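PDB 4ON1: putative metalloprotease II from Bacteroides fragilis, which binds a zinc ion and is probably a secreted metalloendopeptidase, related to fragilysin, that cleaves peptide bonds within proteins. Local coordinates for residues Q16-L21 / T41-M46; T55-A60 / E77-D82; V64-S69 / Y244-S249; L203-I208 / K281-L286. All blocks are in the same frame, centred on the assembly; numbering follows the deposited sequence.

Interaction 1 (Q16-L21 / T41-M46)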
# COMPACT_ATOMS: atom_id res chain seq x y z
N GLN A 16 3.90 19.10 25.60
CA GLN A 16 2.88 18.81 24.61
C GLN A 16 2.95 17.34 24.22
O GLN A 16 2.35 16.91 23.24
CB GLN A 16 3.05 19.70 23.37
CG GLN A 16 2.76 21.17 23.61
CD GLN A 16 1.44 21.40 24.33
OE1 GLN A 16 0.40 20.89 23.91
NE2 GLN A 16 1.48 22.16 25.41
N LEU A 17 3.69 16.57 25.02
CA LEU A 17 3.75 15.12 24.85
C LEU A 17 2.50 14.43 25.37
O LEU A 17 2.01 14.76 26.45
CB LEU A 17 4.98 14.56 25.56
CG LEU A 17 6.27 14.67 24.76
CD1 LEU A 17 7.48 14.53 25.66
CD2 LEU A 17 6.28 13.60 23.67
N GLU A 18 2.03 13.44 24.62
CA GLU A 18 0.89 12.64 25.06
C GLU A 18 1.23 11.16 25.22
O GLU A 18 0.52 10.43 25.90
CB GLU A 18 -0.28 12.80 24.09
CG GLU A 18 -0.85 14.21 24.05
CD GLU A 18 -2.20 14.28 23.37
OE1 GLU A 18 -3.15 13.63 23.86
OE2 GLU A 18 -2.32 14.98 22.34
N HIS A 19 2.31 10.72 24.57
CA HIS A 19 2.65 9.29 24.59
C HIS A 19 4.15 9.05 24.57
O HIS A 19 4.91 9.87 24.04
CB HIS A 19 2.02 8.57 23.39
CG HIS A 19 0.58 8.92 23.15
ND1 HIS A 19 -0.46 8.27 23.77
CD2 HIS A 19 0.02 9.86 22.35
CE1 HIS A 19 -1.60 8.79 23.37
NE2 HIS A 19 -1.34 9.75 22.51
N VAL A 20 4.56 7.92 25.14
CA VAL A 20 5.92 7.42 24.97
C VAL A 20 5.83 6.05 24.34
O VAL A 20 4.85 5.33 24.52
CB VAL A 20 6.70 7.31 26.30
CG1 VAL A 20 6.72 8.64 27.03
CG2 VAL A 20 6.13 6.20 27.18
N LEU A 21 6.86 5.69 23.58
CA LEU A 21 6.87 4.43 22.87
C LEU A 21 8.31 4.00 22.63
O LEU A 21 9.08 4.72 21.99
CB LEU A 21 6.10 4.54 21.55
CG LEU A 21 5.86 3.28 20.71
CD1 LEU A 21 5.08 2.24 21.51
CD2 LEU A 21 5.13 3.63 19.43
N THR A 41 -7.36 15.30 16.58
CA THR A 41 -6.25 16.21 16.81
C THR A 41 -4.90 15.53 16.63
O THR A 41 -4.78 14.31 16.63
CB THR A 41 -6.34 16.82 18.22
OG1 THR A 41 -6.48 15.78 19.19
CG2 THR A 41 -7.53 17.74 18.31
N GLU A 42 -3.88 16.37 16.46
CA GLU A 42 -2.49 15.94 16.43
C GLU A 42 -2.03 15.46 17.81
O GLU A 42 -2.29 16.11 18.82
CB GLU A 42 -1.63 17.11 15.94
CG GLU A 42 -0.14 16.86 15.89
CD GLU A 42 0.64 18.14 15.58
OE1 GLU A 42 0.35 18.79 14.56
OE2 GLU A 42 1.54 18.50 16.38
N HIS A 43 -1.37 14.31 17.85
CA HIS A 43 -0.78 13.81 19.10
C HIS A 43 0.73 13.80 18.95
O HIS A 43 1.25 13.47 17.89
CB HIS A 43 -1.29 12.40 19.44
CG HIS A 43 -2.68 12.37 19.99
ND1 HIS A 43 -3.01 11.70 21.15
CD2 HIS A 43 -3.84 12.92 19.54
CE1 HIS A 43 -4.30 11.84 21.39
NE2 HIS A 43 -4.83 12.58 20.43
N THR A 44 1.43 14.14 20.02
CA THR A 44 2.87 14.14 19.97
C THR A 44 3.39 12.95 20.76
O THR A 44 2.96 12.71 21.90
CB THR A 44 3.46 15.46 20.53
OG1 THR A 44 2.91 16.56 19.79
CG2 THR A 44 4.97 15.47 20.38
N ILE A 45 4.30 12.21 20.15
CA ILE A 45 4.81 10.98 20.72
C ILE A 45 6.32 11.04 20.89
O ILE A 45 7.03 11.44 19.97
CB ILE A 45 4.48 9.77 19.83
CG1 ILE A 45 2.99 9.72 19.49
CG2 ILE A 45 4.96 8.47 20.49
CD1 ILE A 45 2.66 8.79 18.34
N MET A 46 6.81 10.64 22.05
CA MET A 46 8.24 10.46 22.23
C MET A 46 8.64 9.03 21.92
O MET A 46 8.20 8.09 22.58
CB MET A 46 8.67 10.82 23.64
CG MET A 46 10.02 10.25 23.98
SD MET A 46 10.93 11.35 25.04
CE MET A 46 11.24 12.65 23.86

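Interaction 2 (T55-A60 / E77-D82)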
# COMPACT_ATOMS: atom_id res chain seq x y z
N THR A 55 10.98 13.24 19.42
CA THR A 55 9.53 13.42 19.35
C THR A 55 9.05 13.50 17.92
O THR A 55 9.75 13.99 17.04
CB THR A 55 9.08 14.69 20.08
OG1 THR A 55 9.73 15.82 19.51
CG2 THR A 55 9.43 14.60 21.55
N THR A 56 7.83 13.03 17.70
CA THR A 56 7.17 13.19 16.42
C THR A 56 5.70 13.44 16.69
O THR A 56 5.21 13.15 17.77
CB THR A 56 7.35 11.97 15.50
OG1 THR A 56 6.78 12.25 14.21
CG2 THR A 56 6.64 10.76 16.10
N SER A 57 5.00 14.01 15.72
CA SER A 57 3.57 14.19 15.87
C SER A 57 2.86 13.45 14.73
O SER A 57 3.37 13.41 13.62
CB SER A 57 3.21 15.67 15.88
OG SER A 57 3.21 16.20 14.57
N ILE A 58 1.70 12.87 15.02
CA ILE A 58 0.90 12.25 13.96
C ILE A 58 -0.58 12.51 14.20
O ILE A 58 -0.98 12.88 15.30
CB ILE A 58 1.11 10.71 13.86
CG1 ILE A 58 0.53 10.00 15.08
CG2 ILE A 58 2.58 10.35 13.67
CD1 ILE A 58 0.60 8.49 14.95
N LYS A 59 -1.38 12.34 13.15
CA LYS A 59 -2.82 12.39 13.31
C LYS A 59 -3.47 11.39 12.37
O LYS A 59 -2.85 10.91 11.42
CB LYS A 59 -3.38 13.78 13.04
CG LYS A 59 -3.21 14.25 11.62
CD LYS A 59 -3.89 15.60 11.41
CE LYS A 59 -3.41 16.64 12.41
NZ LYS A 59 -3.97 17.99 12.14
N ALA A 60 -4.73 11.08 12.66
CA ALA A 60 -5.51 10.19 11.82
C ALA A 60 -5.72 10.81 10.45
O ALA A 60 -5.88 12.02 10.33
CB ALA A 60 -6.84 9.88 12.48
N GLU A 77 -0.63 9.74 9.82
CA GLU A 77 0.54 10.34 9.20
C GLU A 77 1.10 11.51 10.01
O GLU A 77 0.38 12.18 10.76
CB GLU A 77 0.22 10.81 7.78
CG GLU A 77 -0.72 11.99 7.71
CD GLU A 77 -1.09 12.37 6.28
OE1 GLU A 77 -0.45 11.84 5.34
OE2 GLU A 77 -2.02 13.18 6.09
N GLY A 78 2.40 11.73 9.84
CA GLY A 78 3.11 12.86 10.41
C GLY A 78 2.67 14.18 9.81
O GLY A 78 2.25 14.23 8.65
N GLN A 79 2.77 15.24 10.60
CA GLN A 79 2.26 16.54 10.18
C GLN A 79 3.10 17.32 9.18
O GLN A 79 2.58 17.77 8.16
CB GLN A 79 2.05 17.39 11.43
CG GLN A 79 0.77 17.02 12.10
CD GLN A 79 -0.31 16.76 11.07
OE1 GLN A 79 -0.70 15.62 10.84
NE2 GLN A 79 -0.80 17.83 10.45
N ASP A 80 4.38 17.49 9.46
CA ASP A 80 5.20 18.37 8.64
C ASP A 80 6.67 18.01 8.81
O ASP A 80 7.23 18.19 9.89
CB ASP A 80 4.95 19.84 9.02
CG ASP A 80 5.83 20.81 8.23
OD1 ASP A 80 6.30 20.45 7.13
OD2 ASP A 80 6.03 21.95 8.71
N LYS A 81 7.26 17.49 7.74
CA LYS A 81 8.66 17.06 7.72
C LYS A 81 8.86 15.85 8.64
O LYS A 81 9.94 15.25 8.68
CB LYS A 81 9.60 18.22 8.09
CG LYS A 81 9.50 19.35 7.08
CD LYS A 81 10.51 20.45 7.35
CE LYS A 81 10.27 21.63 6.42
NZ LYS A 81 11.18 22.76 6.70
N ASP A 82 7.82 15.53 9.39
CA ASP A 82 7.79 14.41 10.31
C ASP A 82 8.11 13.16 9.49
O ASP A 82 8.92 12.33 9.89
CB ASP A 82 6.42 14.29 10.97
CG ASP A 82 6.23 15.26 12.12
OD1 ASP A 82 7.21 15.94 12.49
OD2 ASP A 82 5.10 15.35 12.64

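Interaction 3 (V64-S69 / Y244-S249)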
# COMPACT_ATOMS: atom_id res chain seq x y z
N VAL A 64 -10.49 8.64 3.93
CA VAL A 64 -10.25 7.27 3.52
C VAL A 64 -10.85 6.27 4.48
O VAL A 64 -10.85 6.47 5.69
CB VAL A 64 -8.74 6.95 3.36
CG1 VAL A 64 -8.18 7.67 2.15
CG2 VAL A 64 -7.99 7.34 4.61
N GLU A 65 -11.37 5.18 3.92
CA GLU A 65 -11.96 4.09 4.69
C GLU A 65 -11.36 2.78 4.21
O GLU A 65 -11.22 2.55 3.00
CB GLU A 65 -13.49 4.10 4.53
CG GLU A 65 -14.22 2.93 5.19
CD GLU A 65 -15.73 2.95 4.93
OE1 GLU A 65 -16.24 3.98 4.44
OE2 GLU A 65 -16.40 1.93 5.21
N ILE A 66 -10.96 1.93 5.15
CA ILE A 66 -10.43 0.61 4.81
C ILE A 66 -11.22 -0.48 5.52
O ILE A 66 -11.44 -0.41 6.74
CB ILE A 66 -8.94 0.48 5.20
CG1 ILE A 66 -8.11 1.62 4.59
CG2 ILE A 66 -8.40 -0.89 4.78
CD1 ILE A 66 -6.68 1.65 5.09
N GLU A 67 -11.67 -1.46 4.76
CA GLU A 67 -12.38 -2.60 5.33
C GLU A 67 -11.55 -3.86 5.13
O GLU A 67 -11.21 -4.22 4.00
CB GLU A 67 -13.76 -2.76 4.69
CG GLU A 67 -14.47 -4.04 5.08
CD GLU A 67 -15.61 -4.37 4.13
OE1 GLU A 67 -16.13 -3.45 3.46
OE2 GLU A 67 -15.98 -5.57 4.03
N GLU A 68 -11.21 -4.49 6.24
CA GLU A 68 -10.37 -5.69 6.27
C GLU A 68 -11.03 -6.72 7.19
O GLU A 68 -11.24 -6.45 8.38
CB GLU A 68 -8.97 -5.32 6.76
CG GLU A 68 -8.01 -6.47 6.99
CD GLU A 68 -6.78 -6.02 7.78
OE1 GLU A 68 -5.84 -5.46 7.17
OE2 GLU A 68 -6.77 -6.20 9.02
N SER A 69 -11.39 -7.87 6.64
CA SER A 69 -12.14 -8.88 7.40
C SER A 69 -13.38 -8.28 8.06
O SER A 69 -13.65 -8.53 9.23
CB SER A 69 -11.26 -9.53 8.47
OG SER A 69 -10.14 -10.17 7.88
N TYR A 244 -11.21 1.45 0.46
CA TYR A 244 -10.48 0.25 0.07
C TYR A 244 -11.14 -0.97 0.69
O TYR A 244 -11.19 -1.09 1.91
CB TYR A 244 -9.02 0.31 0.50
CG TYR A 244 -8.27 1.54 0.04
CD1 TYR A 244 -7.58 1.55 -1.16
CD2 TYR A 244 -8.24 2.69 0.82
CE1 TYR A 244 -6.88 2.68 -1.59
CE2 TYR A 244 -7.54 3.82 0.41
CZ TYR A 244 -6.86 3.81 -0.79
OH TYR A 244 -6.17 4.93 -1.20
N THR A 245 -11.67 -1.86 -0.14
CA THR A 245 -12.34 -3.05 0.36
C THR A 245 -11.50 -4.28 0.07
O THR A 245 -11.26 -4.63 -1.08
CB THR A 245 -13.74 -3.21 -0.26
OG1 THR A 245 -14.54 -2.09 0.15
CG2 THR A 245 -14.41 -4.50 0.20
N ILE A 246 -10.98 -4.89 1.13
CA ILE A 246 -10.09 -6.04 0.99
C ILE A 246 -10.85 -7.34 1.17
O ILE A 246 -11.44 -7.58 2.23
CB ILE A 246 -8.94 -5.97 2.02
CG1 ILE A 246 -8.14 -4.67 1.87
CG2 ILE A 246 -8.02 -7.19 1.88
CD1 ILE A 246 -7.32 -4.32 3.12
N LYS A 247 -10.83 -8.19 0.15
CA LYS A 247 -11.57 -9.46 0.19
C LYS A 247 -10.71 -10.65 -0.15
O LYS A 247 -9.82 -10.55 -1.00
CB LYS A 247 -12.76 -9.42 -0.77
CG LYS A 247 -13.71 -8.27 -0.58
CD LYS A 247 -14.83 -8.30 -1.62
CE LYS A 247 -15.73 -9.51 -1.44
NZ LYS A 247 -16.35 -9.54 -0.08
N ASP A 248 -10.96 -11.78 0.50
CA ASP A 248 -10.39 -13.04 0.06
C ASP A 248 -11.14 -13.58 -1.15
O ASP A 248 -12.30 -13.23 -1.37
CB ASP A 248 -10.40 -14.09 1.18
CG ASP A 248 -9.40 -13.77 2.28
OD1 ASP A 248 -8.18 -13.85 2.02
OD2 ASP A 248 -9.84 -13.44 3.41
N SER A 249 -10.47 -14.41 -1.93
CA SER A 249 -11.06 -15.03 -3.11
C SER A 249 -10.69 -16.50 -3.15
O SER A 249 -9.92 -16.98 -2.31
CB SER A 249 -10.57 -14.36 -4.39
OG SER A 249 -9.29 -14.85 -4.72
O HOH W 1 -13.59 -6.93 4.19
O HOH W 2 -10.74 -9.07 4.35

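Interaction 4 (L203-I208 / K281-L286)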
# COMPACT_ATOMS: atom_id res chain seq x y z
N LEU A 203 -14.62 6.93 -4.41
CA LEU A 203 -13.92 5.95 -5.23
C LEU A 203 -13.61 4.72 -4.38
O LEU A 203 -12.86 4.81 -3.41
CB LEU A 203 -12.63 6.55 -5.80
CG LEU A 203 -11.80 5.68 -6.74
CD1 LEU A 203 -12.66 5.10 -7.86
CD2 LEU A 203 -10.65 6.48 -7.30
N GLU A 204 -14.21 3.58 -4.72
CA GLU A 204 -13.98 2.35 -3.96
C GLU A 204 -13.11 1.36 -4.72
O GLU A 204 -13.48 0.92 -5.80
CB GLU A 204 -15.30 1.68 -3.57
CG GLU A 204 -15.10 0.37 -2.77
CD GLU A 204 -16.41 -0.29 -2.35
OE1 GLU A 204 -17.48 0.07 -2.89
OE2 GLU A 204 -16.38 -1.19 -1.49
N PHE A 205 -11.96 1.03 -4.15
CA PHE A 205 -11.10 -0.01 -4.72
C PHE A 205 -11.40 -1.36 -4.10
O PHE A 205 -11.41 -1.50 -2.87
CB PHE A 205 -9.62 0.33 -4.52
CG PHE A 205 -9.19 1.56 -5.24
CD1 PHE A 205 -8.90 1.51 -6.60
CD2 PHE A 205 -9.10 2.77 -4.57
CE1 PHE A 205 -8.52 2.66 -7.27
CE2 PHE A 205 -8.71 3.92 -5.24
CZ PHE A 205 -8.42 3.86 -6.59
N MET A 206 -11.65 -2.35 -4.96
CA MET A 206 -11.86 -3.72 -4.49
C MET A 206 -10.54 -4.47 -4.59
O MET A 206 -10.06 -4.77 -5.68
CB MET A 206 -12.94 -4.42 -5.31
CG MET A 206 -14.28 -3.69 -5.35
SD MET A 206 -15.11 -3.71 -3.75
CE MET A 206 -15.69 -5.42 -3.72
N LEU A 207 -9.95 -4.74 -3.43
CA LEU A 207 -8.64 -5.37 -3.40
C LEU A 207 -8.81 -6.85 -3.12
O LEU A 207 -9.21 -7.26 -2.02
CB LEU A 207 -7.76 -4.70 -2.34
CG LEU A 207 -7.66 -3.17 -2.49
CD1 LEU A 207 -6.79 -2.58 -1.41
CD2 LEU A 207 -7.10 -2.80 -3.84
N ILE A 208 -8.52 -7.67 -4.12
CA ILE A 208 -8.84 -9.08 -4.05
C ILE A 208 -7.59 -9.90 -3.81
O ILE A 208 -6.67 -9.90 -4.63
CB ILE A 208 -9.52 -9.56 -5.35
CG1 ILE A 208 -10.71 -8.65 -5.72
CG2 ILE A 208 -9.98 -11.01 -5.20
CD1 ILE A 208 -11.79 -8.55 -4.62
N LYS A 281 -18.77 -2.09 -11.57
CA LYS A 281 -18.37 -0.75 -11.99
C LYS A 281 -17.35 -0.14 -11.04
O LYS A 281 -17.26 1.08 -10.93
CB LYS A 281 -19.60 0.15 -12.09
CG LYS A 281 -20.60 -0.30 -13.15
CD LYS A 281 -21.79 0.65 -13.17
CE LYS A 281 -22.58 0.54 -14.45
NZ LYS A 281 -23.72 1.51 -14.47
N LYS A 282 -16.57 -0.99 -10.38
CA LYS A 282 -15.51 -0.56 -9.48
C LYS A 282 -14.18 -1.10 -10.00
O LYS A 282 -14.16 -2.11 -10.70
CB LYS A 282 -15.75 -1.06 -8.05
CG LYS A 282 -17.09 -0.67 -7.45
CD LYS A 282 -17.25 -1.33 -6.08
CE LYS A 282 -18.68 -1.20 -5.56
NZ LYS A 282 -18.82 -1.91 -4.27
N PRO A 283 -13.07 -0.44 -9.64
CA PRO A 283 -11.74 -0.97 -9.96
C PRO A 283 -11.44 -2.17 -9.10
O PRO A 283 -11.65 -2.10 -7.89
CB PRO A 283 -10.79 0.19 -9.61
CG PRO A 283 -11.68 1.41 -9.45
CD PRO A 283 -13.00 0.88 -8.99
N TYR A 284 -10.96 -3.26 -9.70
CA TYR A 284 -10.58 -4.45 -8.96
C TYR A 284 -9.10 -4.75 -9.14
O TYR A 284 -8.62 -4.78 -10.26
CB TYR A 284 -11.39 -5.66 -9.43
CG TYR A 284 -12.82 -5.69 -8.93
CD1 TYR A 284 -13.78 -4.88 -9.50
CD2 TYR A 284 -13.20 -6.56 -7.93
CE1 TYR A 284 -15.09 -4.91 -9.05
CE2 TYR A 284 -14.51 -6.61 -7.48
CZ TYR A 284 -15.44 -5.78 -8.04
OH TYR A 284 -16.74 -5.82 -7.60
N ILE A 285 -8.39 -4.97 -8.04
CA ILE A 285 -6.98 -5.30 -8.15
C ILE A 285 -6.67 -6.62 -7.44
O ILE A 285 -7.00 -6.80 -6.26
CB ILE A 285 -6.08 -4.18 -7.58
CG1 ILE A 285 -6.31 -2.88 -8.36
CG2 ILE A 285 -4.61 -4.55 -7.73
CD1 ILE A 285 -7.08 -1.86 -7.57
N LEU A 286 -6.05 -7.55 -8.17
CA LEU A 286 -5.64 -8.83 -7.61
C LEU A 286 -4.29 -8.71 -6.93
O LEU A 286 -3.33 -8.20 -7.51
CB LEU A 286 -5.57 -9.90 -8.71
CG LEU A 286 -5.19 -11.31 -8.26
CD1 LEU A 286 -6.31 -11.92 -7.42
CD2 LEU A 286 -4.87 -12.20 -9.46

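Interaction 1 (Q16-L21 / T41-M46)
His19 and Val20 pair in parallel with Ile45 and Met46, and the axes of strands 19-21 and 43-46 come within 4.6 Å at an angle of 37°. Met46 N donates to His19 O, and Leu21 N donates to Met46 O. Thr44 O takes a straight bond from Glu18 N (3.0 Å) and a weak one from His19 N, so one carbonyl holds the start of the pairing.

The side chains divide between a polar end and an apolar end. His19 NE2 and His43 ND1 share a hydrogen bond of 2.9 Å, and either nitrogen could be the donor. The two rings meet rim to rim with planes only 18° apart. Glu18 closes one face of the His43 ring. Its extended chain leaves CB on the side of its own N (chi1 -65°), which lays OE2 3.5 Å above the plane of the His43 ring. The carboxylate is only moderately tilted against the ring, and its negative charge could stabilise a positive charge on His43.

At the apolar end, Leu17 CD2 packs against Met46 CB at 3.7 Å. On the face that carries His19, Leu21 CB meets Ile45 CG2, and helix 28-35 covers Leu21 and Ile45. This is the pairing of a beta-alpha-beta unit, strand 19-22, helix 28-35 and strand 43-49, in the N-terminal region of fragilysin type.

Interaction 2 (T55-A60 / E77-D82)
Lys59 and Glu77 form an antiparallel hydrogen-bonded pair, and this is the tight, regular part of the contact. Lys59 N donates to Glu77 O and Glu77 N returns a bond to Lys59 O, each 3.0 Å long. Next to the pair, Ile58 CA lies 3.2 Å from Glu77 O in a CA-H...O contact. Gly78 CA makes a similar approach to Ser57 O. The Ile58 side chain is buried, against Ile45 and Phe76.

Toward Gln79-Asp82 the chain turns, and side chains take over. Asp82 OD2 is the main polar atom here. It accepts from Ser57 OG at 2.8 Å, nearly in line with its own C-O bond. It also accepts from Gln79 N (3.1 Å), which comes from above the carboxylate plane. A third bond, from Ser57 N, is weak. A chi1 of 78° tucks Ser57 OG over its own main chain and brings it up to the carboxylate.

The looser, partly exposed side is where the Lys59 chain crosses the Gln79 side chain at about a right angle. Lys59 CG, CD and CE pass Gln79 OE1. The nearest, CG at 3.0 Å, is uncertain because Gln79 is poorly ordered. The chemistry implies that main-chain bonds join the hairpin strands here, while Asp82 OD2, less well ordered, links the turn after strand 71-78 to Ser57.

Interaction 3 (V64-S69 / Y244-S249)
Tyr244 fills a hollow beside Val64 and Ile66. Its ring edge meets Val64 CG1, which is 4.3 Å from Tyr244 CE2. Ile66 CG1 comes to 3.9 Å from Tyr244 CD2, at a slant to the ring. With CG swung away from the carbonyl carbon (chi1 -53°), the Tyr244 ring reaches back along strand 64-68 toward Val64. Its hydroxyl is held by Thr228 on helix 217-230.

The next bump on this face is Ile246. Its CD1 rests against both Ile66 CG2 (4.0 Å) and Glu68 CB (4.1 Å). The polar end of Glu68 runs on to Tyr92 and Ser89. On the other face, Glu67 and Thr245 run alongside each other, with Glu67 OE1 3.8 Å from Thr245 CG2. Thr245 OG1 turns to Glu204 on strand 201-209.

Three backbone bonds join the strands: Tyr244 N to Glu65 O, Glu67 N to Tyr244 O and Ile246 N to Glu67 O. Past the last bond the chains separate and two waters bridge the strands. One donates to both Glu67 OE2 and Ile246 O. The other takes the Ser69 N-H and donates to Ile246 O. The axes run parallel within 9° and 4.9 Å apart. This parallel pair lies inside a mixed sheet and joins the N-terminal fragilysin-type region to the metallopeptidase region.

Interaction 4 (L203-I208 / K281-L286)
Lys282 NZ is gripped by two groups. It makes a salt bridge of 2.8 Å with Glu204 OE1 and a hydrogen bond with Gln279 OE1. It meets Glu204 OE1 from above the carboxylate plane, 52° out of it. The other oxygen, Glu204 OE2, is hydrogen-bonded to Thr245 OG1 of strand 240-248. The Lys282 chain is extended, and its CD passes 3.9 Å from Met206 CG on the way.

Met206 lies along the Tyr284 ring. Its CB sits over one face, 3.6 Å from the ring centroid, in a CH-pi contact. The chain is bent at chi2 (-70°) and chi3 (-75°), which keeps the sulfur near the ring. SD is 5.2 Å from the centroid and oblique to it, a Met-aromatic contact. Ile208 CG1 meets the same ring at its edge, 3.9 Å from Tyr284 CD2. The Tyr284 hydroxyl is bonded to Gln279 O.

On the other face, Phe205 CD1 touches Pro283 CB at 3.8 Å and also reaches Ile285 CD1. Leu207 CD2 packs beside that same methyl at 3.8 Å. Between the two faces run three backbone bonds: Met206 N to Pro283 O, Ile285 N to Met206 O and Ile208 N to Ile285 O.

The parallel pair is thus enclosed on both faces. Phe266 of helix 259-271 covers Ile208, Tyr284 and Leu286. Helix 331-340, which carries the zinc ligands His334 and His338, lies on the other side. Its Ile336 touches both Phe205 and Ile285, and its Leu332 touches Ile285. Strand 240-248 flanks strand 201-209.

In the fold
Interactions 1 and 2 lie in the N-terminal region, with centres 10 Å apart. Strand 43-49 belongs to the first, and strand 52-68 to the second. They join through Ile45 N to Thr56 O (2.7 Å) and His43 N to Ile58 O (2.9 Å). Strand 52-68 then runs on into interaction 3, whose centre is 25 Å from that of interaction 2. The centres of interactions 3 and 4 are 10 Å apart, and the two join at Thr245 O and Leu207 N (2.7 Å). Interaction 4 is nearest the metal site: the Ile285 side chain is about 13 Å from the zinc ion and about 10 Å from the side chains of His334 and His338.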